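Local coordinates for alpha-L-rhamnosidase (Streptomyces avermitilis, PDB 3W5M), which hydrolyses terminal non-reducing alpha-L-rhamnose residues from alpha-L-rhamnosides such as citrus flavonoids and gum arabic, at residues A[239-244]-A[248-253]. Sequence-based numbering, arbitrary orientation.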
loop_
_atom_site.group_PDB
_atom_site.type_symbol
_atom_site.label_atom_id
_atom_site.label_comp_id
_atom_site.label_asym_id
_atom_site.label_seq_id
_atom_site.Cartn_x
_atom_site.Cartn_y
_atom_site.Cartn_z
ATOM N N VAL A 239 31.909 3.627 -20.457
ATOM C CA VAL A 239 32.301 2.419 -21.186
ATOM C C VAL A 239 31.339 2.259 -22.358
ATOM O O VAL A 239 30.124 2.376 -22.198
ATOM C CB VAL A 239 32.266 1.115 -20.344
ATOM C CG1 VAL A 239 32.755 -0.073 -21.180
ATOM C CG2 VAL A 239 33.125 1.237 -19.094
ATOM N N LEU A 240 31.908 2.004 -23.519
ATOM C CA LEU A 240 31.115 1.647 -24.692
ATOM C C LEU A 240 31.342 0.160 -24.907
ATOM O O LEU A 240 32.471 -0.271 -25.150
ATOM C CB LEU A 240 31.536 2.475 -25.907
ATOM C CG LEU A 240 30.986 2.062 -27.295
ATOM C CD1 LEU A 240 29.493 2.337 -27.348
ATOM C CD2 LEU A 240 31.725 2.852 -28.363
ATOM N N VAL A 241 30.282 -0.630 -24.737
ATOM C CA VAL A 241 30.372 -2.099 -24.929
ATOM C C VAL A 241 29.824 -2.468 -26.306
ATOM O O VAL A 241 28.683 -2.184 -26.604
ATOM C CB VAL A 241 29.562 -2.870 -23.872
ATOM C CG1 VAL A 241 29.579 -4.371 -24.178
ATOM C CG2 VAL A 241 30.140 -2.631 -22.475
ATOM N N LEU A 242 30.634 -3.103 -27.127
ATOM C CA LEU A 242 30.156 -3.574 -28.414
ATOM C C LEU A 242 30.081 -5.089 -28.352
ATOM O O LEU A 242 31.090 -5.757 -28.079
ATOM C CB LEU A 242 31.108 -3.146 -29.528
ATOM C CG LEU A 242 31.414 -1.671 -29.826
ATOM C CD1 LEU A 242 30.138 -0.833 -29.763
ATOM C CD2 LEU A 242 32.521 -1.084 -28.937
ATOM N N THR A 243 28.889 -5.628 -28.583
ATOM C CA THR A 243 28.700 -7.073 -28.609
ATOM C C THR A 243 28.722 -7.583 -30.057
ATOM O O THR A 243 28.058 -7.023 -30.928
ATOM C CB THR A 243 27.387 -7.463 -27.921
ATOM O OG1 THR A 243 27.388 -6.930 -26.590
ATOM C CG2 THR A 243 27.215 -8.991 -27.874
ATOM N N THR A 244 29.546 -8.601 -30.290
ATOM C CA THR A 244 29.590 -9.378 -31.531
ATOM C C THR A 244 29.498 -10.866 -31.133
ATOM O O THR A 244 29.624 -11.196 -29.943
ATOM C CB THR A 244 30.886 -9.113 -32.357
ATOM O OG1 THR A 244 32.016 -9.703 -31.707
ATOM C CG2 THR A 244 31.149 -7.606 -32.548
ATOM N N GLU A 248 32.640 -9.604 -26.332
ATOM C CA GLU A 248 32.531 -8.162 -26.143
ATOM C C GLU A 248 33.827 -7.452 -26.488
ATOM O O GLU A 248 34.915 -8.011 -26.340
ATOM C CB GLU A 248 32.185 -7.835 -24.693
ATOM C CG GLU A 248 30.808 -8.290 -24.245
ATOM C CD GLU A 248 30.424 -7.736 -22.884
ATOM O OE1 GLU A 248 31.335 -7.388 -22.093
ATOM O OE2 GLU A 248 29.207 -7.646 -22.600
ATOM N N LYS A 249 33.703 -6.217 -26.954
ATOM C CA LYS A 249 34.828 -5.286 -27.008
ATOM C C LYS A 249 34.426 -4.039 -26.206
ATOM O O LYS A 249 33.320 -3.512 -26.388
ATOM C CB LYS A 249 35.160 -4.933 -28.456
ATOM C CG LYS A 249 36.006 -3.680 -28.653
ATOM C CD LYS A 249 37.511 -3.946 -28.573
ATOM C CE LYS A 249 38.318 -2.733 -29.027
ATOM N NZ LYS A 249 37.830 -2.214 -30.339
ATOM N N LYS A 250 35.307 -3.584 -25.314
ATOM C CA LYS A 250 35.014 -2.387 -24.517
ATOM C C LYS A 250 35.941 -1.231 -24.873
ATOM O O LYS A 250 37.137 -1.435 -25.043
ATOM C CB LYS A 250 35.120 -2.705 -23.029
ATOM C CG LYS A 250 34.015 -3.630 -22.527
ATOM C CD LYS A 250 34.181 -3.895 -21.048
ATOM C CE LYS A 250 33.323 -5.064 -20.609
ATOM N NZ LYS A 250 33.096 -4.959 -19.147
ATOM N N ILE A 251 35.386 -0.024 -24.995
ATOM C CA ILE A 251 36.160 1.198 -25.182
ATOM C C ILE A 251 35.952 2.027 -23.911
ATOM O O ILE A 251 34.810 2.236 -23.496
ATOM C CB ILE A 251 35.639 2.030 -26.394
ATOM C CG1 ILE A 251 35.642 1.225 -27.719
ATOM C CG2 ILE A 251 36.388 3.353 -26.552
ATOM C CD1 ILE A 251 36.929 0.527 -28.069
ATOM N N PHE A 252 37.042 2.503 -23.310
ATOM C CA PHE A 252 36.932 3.258 -22.055
ATOM C C PHE A 252 37.209 4.729 -22.221
ATOM O O PHE A 252 37.838 5.131 -23.195
ATOM C CB PHE A 252 37.968 2.710 -21.067
ATOM C CG PHE A 252 37.805 1.249 -20.772
ATOM C CD1 PHE A 252 36.698 0.793 -20.056
ATOM C CD2 PHE A 252 38.751 0.324 -21.207
ATOM C CE1 PHE A 252 36.553 -0.556 -19.753
ATOM C CE2 PHE A 252 38.601 -1.032 -20.917
ATOM C CZ PHE A 252 37.495 -1.462 -20.199
ATOM N N SER A 253 36.772 5.533 -21.242
ATOM C CA SER A 253 37.312 6.875 -21.056
ATOM C C SER A 253 38.719 6.705 -20.440
ATOM O O SER A 253 38.910 5.968 -19.450
ATOM C CB SER A 253 36.404 7.709 -20.146
ATOM O OG SER A 253 36.042 6.957 -18.980
HETATM O O HOH W 1 27.502 -8.315 -24.436
#
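Val239 and Phe252, a non-hydrogen-bonded pair, show how neighbouring strands of an antiparallel hairpin fit bump to hollow: the valine methyl CG2 sits at the edge of the phenylalanine ring, near its plane, 3.7 Å from CD1. The other methyl, CG1, lies anti to the backbone N (chi1 -177°) and reaches diagonally to Lys250, whose aliphatic stem lies against the notch between Val239 and Val241, its CG 4.0 Å from both Val239 CG1 and Val241 CG2. Next along this face, Val241 CG1 rests against the carboxylate end of Glu248, 3.7 Å from CD. A water donates to Glu248 OE2 and is also hydrogen-bonded to Thr243 OG1, 2.6 Å away, and so bridges the side chains of the pair Thr243 and Glu248.

On the reverse face the side-chain fit is mostly aliphatic: Leu242 CD2 lies over Lys249 O at 3.6 Å and meets Ile251 CG1 at 4.1 Å, while Leu240 and Ile251 approach through their CB atoms. Between the faces, Leu240 with Ile251 and Leu242 with Lys249 exchange paired backbone bonds, the straightest being Leu242 N to Lys249 O (2.8 Å, 179°).

The hairpin belongs to the rhamnose-binding module CBM67, away from its calcium site. Strand 247-252 forms one margin of a four-stranded antiparallel sheet; strand 235-244 joins it to strand 171-179, and Leu242 and Ile251 pack onto strand 156-165 of the other sheet.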